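Local structure of 2-hydroxyisobutyryl-CoA synthetase (Aquincola tertiaricarbonis, 6HDY) at residues P36-M41 against Q301-T306; H227-A232 against E265-A270. The protein is a synthetase of the ANL superfamily of AMP-binding enzymes, with a large AMP-binding domain and a smaller C-terminal domain. All blocks are in the same frame, centred on the assembly; numbering follows the deposited sequence.

Contact 1: P36-M41 against Q301-T306; sequences PRRETM and QDIIYT
A bend at the third torsion of Arg-38 brings its NE onto the carboxylate of Asp-302, whose own CG stands between backbone N and carbonyl carbon (chi1 52°) with OD2 turned to the arginine. Arg-38 NE donates to Asp-302 OD2 at 2.9 Å in a salt-bridged bond, the N-H...O angle an almost straight 164°. OD2 lies near the guanidinium plane, at its edge, but NE reaches it from the anti side and well out of the carboxylate plane, and the two planes are turned 70° apart. A second, weak bond runs from Arg-38 NH2 to Asp-302 OD2 at 3.3 Å. The same NH2 also makes a weak hydrogen bond to the backbone, 3.2 Å from Asp-302 O, so one arginine holds both the side chain and the main chain of the aspartate.

Through this pair the short N-terminal helix 36-40 is tied to the turn that leads into strand 304-310 of the antiparallel sheet in the AMP-binding domain. Just beyond Asp-302, Ile-303 packs on helix 141-157, with its CG1 4.4 Å from Arg-38 NH2.

The charges are shared further. Arg-38 NH2 has its strongest partner in Glu-331, while Asp-302 OD2 also pairs with Arg-153 and OD1 bonds to the hydroxyl of Tyr-359. This buried network probably favours the ionised carboxylate. The Gln-301 amide reaches from the turn to the strand and pairs with the backbone of Thr-306: Gln-301 OE1 accepts from Thr-306 N at 2.9 Å, and Gln-301 NE2 donates to Thr-306 O at 3.0 Å.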
loop_
_atom_site.group_PDB
_atom_site.type_symbol
_atom_site.label_atom_id
_atom_site.label_comp_id
_atom_site.label_asym_id
_atom_site.label_seq_id
_atom_site.Cartn_x
_atom_site.Cartn_y
_atom_site.Cartn_z
ATOM N N PRO A 36 -12.056 -29.970 1.351
ATOM C CA PRO A 36 -13.084 -30.812 0.713
ATOM C C PRO A 36 -14.398 -30.950 1.489
ATOM O O PRO A 36 -15.455 -30.791 0.878
ATOM C CB PRO A 36 -12.378 -32.169 0.531
ATOM C CG PRO A 36 -10.911 -31.817 0.455
ATOM C CD PRO A 36 -10.735 -30.644 1.371
ATOM N N ARG A 37 -14.342 -31.217 2.820
ATOM C CA ARG A 37 -15.548 -31.393 3.639
ATOM C C ARG A 37 -16.394 -30.154 3.709
ATOM O O ARG A 37 -17.506 -30.190 3.200
ATOM C CB ARG A 37 -15.250 -31.944 5.050
ATOM C CG ARG A 37 -16.499 -32.212 5.913
ATOM C CD ARG A 37 -17.387 -33.316 5.338
ATOM N NE ARG A 37 -18.593 -33.553 6.137
ATOM C CZ ARG A 37 -19.687 -34.162 5.678
ATOM N NH1 ARG A 37 -20.732 -34.353 6.477
ATOM N NH2 ARG A 37 -19.751 -34.563 4.413
ATOM N N ARG A 38 -15.863 -29.046 4.290
ATOM C CA ARG A 38 -16.578 -27.770 4.440
ATOM C C ARG A 38 -17.210 -27.263 3.134
ATOM O O ARG A 38 -18.350 -26.796 3.143
ATOM C CB ARG A 38 -15.660 -26.706 5.048
ATOM C CG ARG A 38 -15.369 -26.923 6.536
ATOM C CD ARG A 38 -14.263 -26.014 7.080
ATOM N NE ARG A 38 -14.681 -24.614 7.150
ATOM C CZ ARG A 38 -14.140 -23.692 7.941
ATOM N NH1 ARG A 38 -13.157 -24.012 8.772
ATOM N NH2 ARG A 38 -14.577 -22.440 7.901
ATOM N N GLU A 39 -16.492 -27.443 2.010
ATOM C CA GLU A 39 -16.858 -26.977 0.674
ATOM C C GLU A 39 -17.857 -27.855 -0.103
ATOM O O GLU A 39 -18.638 -27.315 -0.890
ATOM C CB GLU A 39 -15.583 -26.764 -0.169
ATOM C CG GLU A 39 -14.627 -25.708 0.389
ATOM C CD GLU A 39 -13.360 -25.452 -0.409
ATOM O OE1 GLU A 39 -12.375 -24.929 0.161
ATOM O OE2 GLU A 39 -13.361 -25.752 -1.620
ATOM N N THR A 40 -17.793 -29.193 0.067
ATOM C CA THR A 40 -18.625 -30.114 -0.687
ATOM C C THR A 40 -19.604 -30.945 0.167
ATOM O O THR A 40 -20.309 -31.742 -0.419
ATOM C CB THR A 40 -17.772 -31.044 -1.601
ATOM O OG1 THR A 40 -17.122 -32.048 -0.822
ATOM C CG2 THR A 40 -16.760 -30.297 -2.446
ATOM N N MET A 41 -19.675 -30.757 1.511
ATOM C CA MET A 41 -20.609 -31.500 2.387
ATOM C C MET A 41 -22.094 -31.245 2.062
ATOM O O MET A 41 -22.392 -30.174 1.535
ATOM C CB MET A 41 -20.358 -31.159 3.863
ATOM C CG MET A 41 -20.768 -29.744 4.271
ATOM S SD MET A 41 -19.993 -29.273 5.832
ATOM C CE MET A 41 -20.836 -30.375 6.970
ATOM N N GLN A 301 -20.683 -20.165 2.850
ATOM C CA GLN A 301 -21.525 -20.128 4.044
ATOM C C GLN A 301 -20.848 -20.436 5.382
ATOM O O GLN A 301 -21.271 -19.881 6.401
ATOM C CB GLN A 301 -22.742 -21.045 3.849
ATOM C CG GLN A 301 -23.734 -20.555 2.778
ATOM C CD GLN A 301 -24.337 -19.191 3.057
ATOM O OE1 GLN A 301 -23.685 -18.144 2.927
ATOM N NE2 GLN A 301 -25.617 -19.165 3.384
ATOM N N ASP A 302 -19.850 -21.338 5.399
ATOM C CA ASP A 302 -19.119 -21.705 6.622
ATOM C C ASP A 302 -18.007 -20.703 6.984
ATOM O O ASP A 302 -17.340 -20.868 8.024
ATOM C CB ASP A 302 -18.586 -23.142 6.547
ATOM C CG ASP A 302 -17.790 -23.397 5.294
ATOM O OD1 ASP A 302 -18.414 -23.573 4.224
ATOM O OD2 ASP A 302 -16.543 -23.378 5.372
ATOM N N ILE A 303 -17.795 -19.678 6.131
ATOM C CA ILE A 303 -16.836 -18.596 6.390
ATOM C C ILE A 303 -17.636 -17.392 6.952
ATOM O O ILE A 303 -17.339 -16.918 8.037
ATOM C CB ILE A 303 -15.953 -18.239 5.145
ATOM C CG1 ILE A 303 -15.018 -19.428 4.766
ATOM C CG2 ILE A 303 -15.134 -16.942 5.420
ATOM C CD1 ILE A 303 -14.214 -19.315 3.460
ATOM N N ILE A 304 -18.676 -16.950 6.218
ATOM C CA ILE A 304 -19.632 -15.897 6.565
ATOM C C ILE A 304 -20.995 -16.399 6.082
ATOM O O ILE A 304 -21.119 -16.852 4.944
ATOM C CB ILE A 304 -19.260 -14.502 5.940
ATOM C CG1 ILE A 304 -18.087 -13.851 6.700
ATOM C CG2 ILE A 304 -20.487 -13.526 5.808
ATOM C CD1 ILE A 304 -17.419 -12.714 5.963
ATOM N N TYR A 305 -22.011 -16.293 6.941
ATOM C CA TYR A 305 -23.373 -16.700 6.624
ATOM C C TYR A 305 -24.109 -15.598 5.850
ATOM O O TYR A 305 -24.435 -14.547 6.409
ATOM C CB TYR A 305 -24.110 -17.125 7.918
ATOM C CG TYR A 305 -25.543 -17.560 7.710
ATOM C CD1 TYR A 305 -25.871 -18.549 6.777
ATOM C CD2 TYR A 305 -26.576 -16.992 8.450
ATOM C CE1 TYR A 305 -27.191 -18.946 6.580
ATOM C CE2 TYR A 305 -27.899 -17.393 8.271
ATOM C CZ TYR A 305 -28.201 -18.376 7.342
ATOM O OH TYR A 305 -29.504 -18.765 7.177
ATOM N N THR A 306 -24.317 -15.823 4.545
ATOM C CA THR A 306 -25.019 -14.878 3.671
ATOM C C THR A 306 -26.526 -15.231 3.629
ATOM O O THR A 306 -26.900 -16.400 3.430
ATOM C CB THR A 306 -24.405 -14.859 2.244
ATOM O OG1 THR A 306 -23.028 -14.485 2.290
ATOM C CG2 THR A 306 -25.149 -13.910 1.280
#

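Contact 2: H227-A232 against E265-A270; sequences HLAEVA and EEAYGA
The ring of Tyr-268 meets helix 222-234 with its hydroxyl end: Leu-228 CB lies beyond the oxygen, nearly in the ring plane, while the methyls of Ala-229 and Ala-267 lie off one face, neither in tight contact with the ring. Tyr-268 OH is 3.4 Å from Leu-228 CB, and the two side chains cross at about a right angle. Away from this contact the tyrosine touches Pro-239, Leu-244 and Leu-247.

The OH also lies 3.6 Å from Ala-229 N, but that pair is no hydrogen bond. The hydroxyl's polar partner is the carbonyl oxygen of Ala-225, one helical turn earlier, so this buried group is satisfied by the helix it abuts. Leu-228 packs on Leu-206, Val-207 and Leu-210 of helix 202-213.

Off that same face of the ring, the methyls of Ala-229 and Ala-267 meet at 4.3 Å (CB to CB), and the CA atoms of Ala-229 and Ala-267 are 6.8 Å apart. Helix 258-268 ends directly after the tyrosine, where Gly-269 takes a positive phi and the chain turns into strand 271-274. These are the helices of two consecutive beta-alpha-beta crossovers, joining parallel strands 217-220, 246-249 and 271-274 of the AMP-binding domain.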
loop_
_atom_site.group_PDB
_atom_site.type_symbol
_atom_site.label_atom_id
_atom_site.label_comp_id
_atom_site.label_asym_id
_atom_site.label_seq_id
_atom_site.Cartn_x
_atom_site.Cartn_y
_atom_site.Cartn_z
ATOM N N HIS A 227 -8.867 0.034 -17.763
ATOM C CA HIS A 227 -7.975 1.188 -17.905
ATOM C C HIS A 227 -6.536 0.780 -18.211
ATOM O O HIS A 227 -5.885 1.388 -19.067
ATOM C CB HIS A 227 -8.065 2.125 -16.695
ATOM C CG HIS A 227 -7.051 3.234 -16.697
ATOM N ND1 HIS A 227 -6.864 4.045 -17.807
ATOM C CD2 HIS A 227 -6.203 3.635 -15.715
ATOM C CE1 HIS A 227 -5.924 4.911 -17.467
ATOM N NE2 HIS A 227 -5.485 4.701 -16.225
ATOM N N LEU A 228 -6.064 -0.279 -17.538
ATOM C CA LEU A 228 -4.729 -0.836 -17.702
ATOM C C LEU A 228 -4.463 -1.370 -19.126
ATOM O O LEU A 228 -3.338 -1.221 -19.612
ATOM C CB LEU A 228 -4.477 -1.904 -16.615
ATOM C CG LEU A 228 -3.036 -2.180 -16.227
ATOM C CD1 LEU A 228 -2.350 -0.922 -15.707
ATOM C CD2 LEU A 228 -2.977 -3.288 -15.204
ATOM N N ALA A 229 -5.494 -1.929 -19.817
ATOM C CA ALA A 229 -5.348 -2.419 -21.208
ATOM C C ALA A 229 -5.134 -1.247 -22.188
ATOM O O ALA A 229 -4.360 -1.371 -23.145
ATOM C CB ALA A 229 -6.557 -3.245 -21.621
ATOM N N GLU A 230 -5.794 -0.091 -21.913
ATOM C CA GLU A 230 -5.659 1.130 -22.718
ATOM C C GLU A 230 -4.273 1.672 -22.475
ATOM O O GLU A 230 -3.620 2.085 -23.423
ATOM C CB GLU A 230 -6.688 2.200 -22.340
ATOM C CG GLU A 230 -8.138 1.802 -22.550
ATOM C CD GLU A 230 -9.133 2.736 -21.889
ATOM O OE1 GLU A 230 -10.289 2.790 -22.363
ATOM O OE2 GLU A 230 -8.763 3.415 -20.902
ATOM N N VAL A 231 -3.799 1.627 -21.213
ATOM C CA VAL A 231 -2.441 2.056 -20.887
ATOM C C VAL A 231 -1.410 1.117 -21.567
ATOM O O VAL A 231 -0.455 1.624 -22.162
ATOM C CB VAL A 231 -2.204 2.241 -19.365
ATOM C CG1 VAL A 231 -0.747 2.574 -19.065
ATOM C CG2 VAL A 231 -3.113 3.334 -18.812
ATOM N N ALA A 232 -1.638 -0.227 -21.532
ATOM C CA ALA A 232 -0.754 -1.220 -22.164
ATOM C C ALA A 232 -0.639 -0.906 -23.650
ATOM O O ALA A 232 0.473 -0.808 -24.173
ATOM C CB ALA A 232 -1.290 -2.634 -21.963
ATOM N N GLU A 265 -11.719 -10.506 -20.330
ATOM C CA GLU A 265 -11.186 -11.823 -20.720
ATOM C C GLU A 265 -10.542 -11.795 -22.124
ATOM O O GLU A 265 -9.498 -12.406 -22.324
ATOM C CB GLU A 265 -12.283 -12.904 -20.681
ATOM C CG GLU A 265 -12.732 -13.243 -19.272
ATOM C CD GLU A 265 -13.525 -14.520 -19.076
ATOM O OE1 GLU A 265 -14.023 -15.080 -20.075
ATOM O OE2 GLU A 265 -13.632 -14.971 -17.913
ATOM N N GLU A 266 -11.132 -11.048 -23.068
ATOM C CA GLU A 266 -10.589 -10.947 -24.435
ATOM C C GLU A 266 -9.282 -10.143 -24.458
ATOM O O GLU A 266 -8.322 -10.566 -25.108
ATOM C CB GLU A 266 -11.642 -10.384 -25.430
ATOM C CG GLU A 266 -11.082 -9.715 -26.684
ATOM C CD GLU A 266 -10.335 -10.597 -27.672
ATOM O OE1 GLU A 266 -10.933 -11.572 -28.183
ATOM O OE2 GLU A 266 -9.166 -10.268 -27.986
ATOM N N ALA A 267 -9.265 -8.987 -23.776
ATOM C CA ALA A 267 -8.115 -8.087 -23.719
ATOM C C ALA A 267 -6.874 -8.746 -23.120
ATOM O O ALA A 267 -5.769 -8.452 -23.560
ATOM C CB ALA A 267 -8.471 -6.830 -22.927
ATOM N N TYR A 268 -7.059 -9.635 -22.130
ATOM C CA TYR A 268 -5.968 -10.316 -21.430
ATOM C C TYR A 268 -5.753 -11.779 -21.816
ATOM O O TYR A 268 -4.706 -12.335 -21.491
ATOM C CB TYR A 268 -6.167 -10.200 -19.909
ATOM C CG TYR A 268 -5.996 -8.794 -19.381
ATOM C CD1 TYR A 268 -4.733 -8.288 -19.085
ATOM C CD2 TYR A 268 -7.102 -7.979 -19.141
ATOM C CE1 TYR A 268 -4.572 -6.998 -18.574
ATOM C CE2 TYR A 268 -6.953 -6.695 -18.614
ATOM C CZ TYR A 268 -5.687 -6.204 -18.343
ATOM O OH TYR A 268 -5.541 -4.931 -17.849
ATOM N N GLY A 269 -6.735 -12.387 -22.481
ATOM C CA GLY A 269 -6.703 -13.801 -22.863
ATOM C C GLY A 269 -6.652 -14.683 -21.629
ATOM O O GLY A 269 -5.900 -15.657 -21.585
ATOM N N ALA A 270 -7.407 -14.300 -20.588
ATOM C CA ALA A 270 -7.418 -14.975 -19.289
ATOM C C ALA A 270 -8.840 -15.094 -18.768
ATOM O O ALA A 270 -9.746 -14.541 -19.386
ATOM C CB ALA A 270 -6.557 -14.183 -18.299
#

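The two contacts lie 33 Å apart between centres, with nearest atoms about 20 Å apart, and do not touch. Along the chain contact 2 is nested within contact 1: residues 36-41 come first, then 227-232 and 265-270, and finally 301-306 closes the larger loop. They sit at different sheets of the AMP-binding domain. Contact 1 fastens the N-terminal helix beside the antiparallel sheet, whereas contact 2 joins neighbouring helices flanking the parallel one. Neither includes a residue of the (3S)-3-hydroxybutanoic acid pocket, and the side chain of Ile-303 is about 13 Å from the bound ligands. Helix 222-234 of contact 2 meets the C-terminal domain in this model, through the Glu-230 salt bridge with Arg-462.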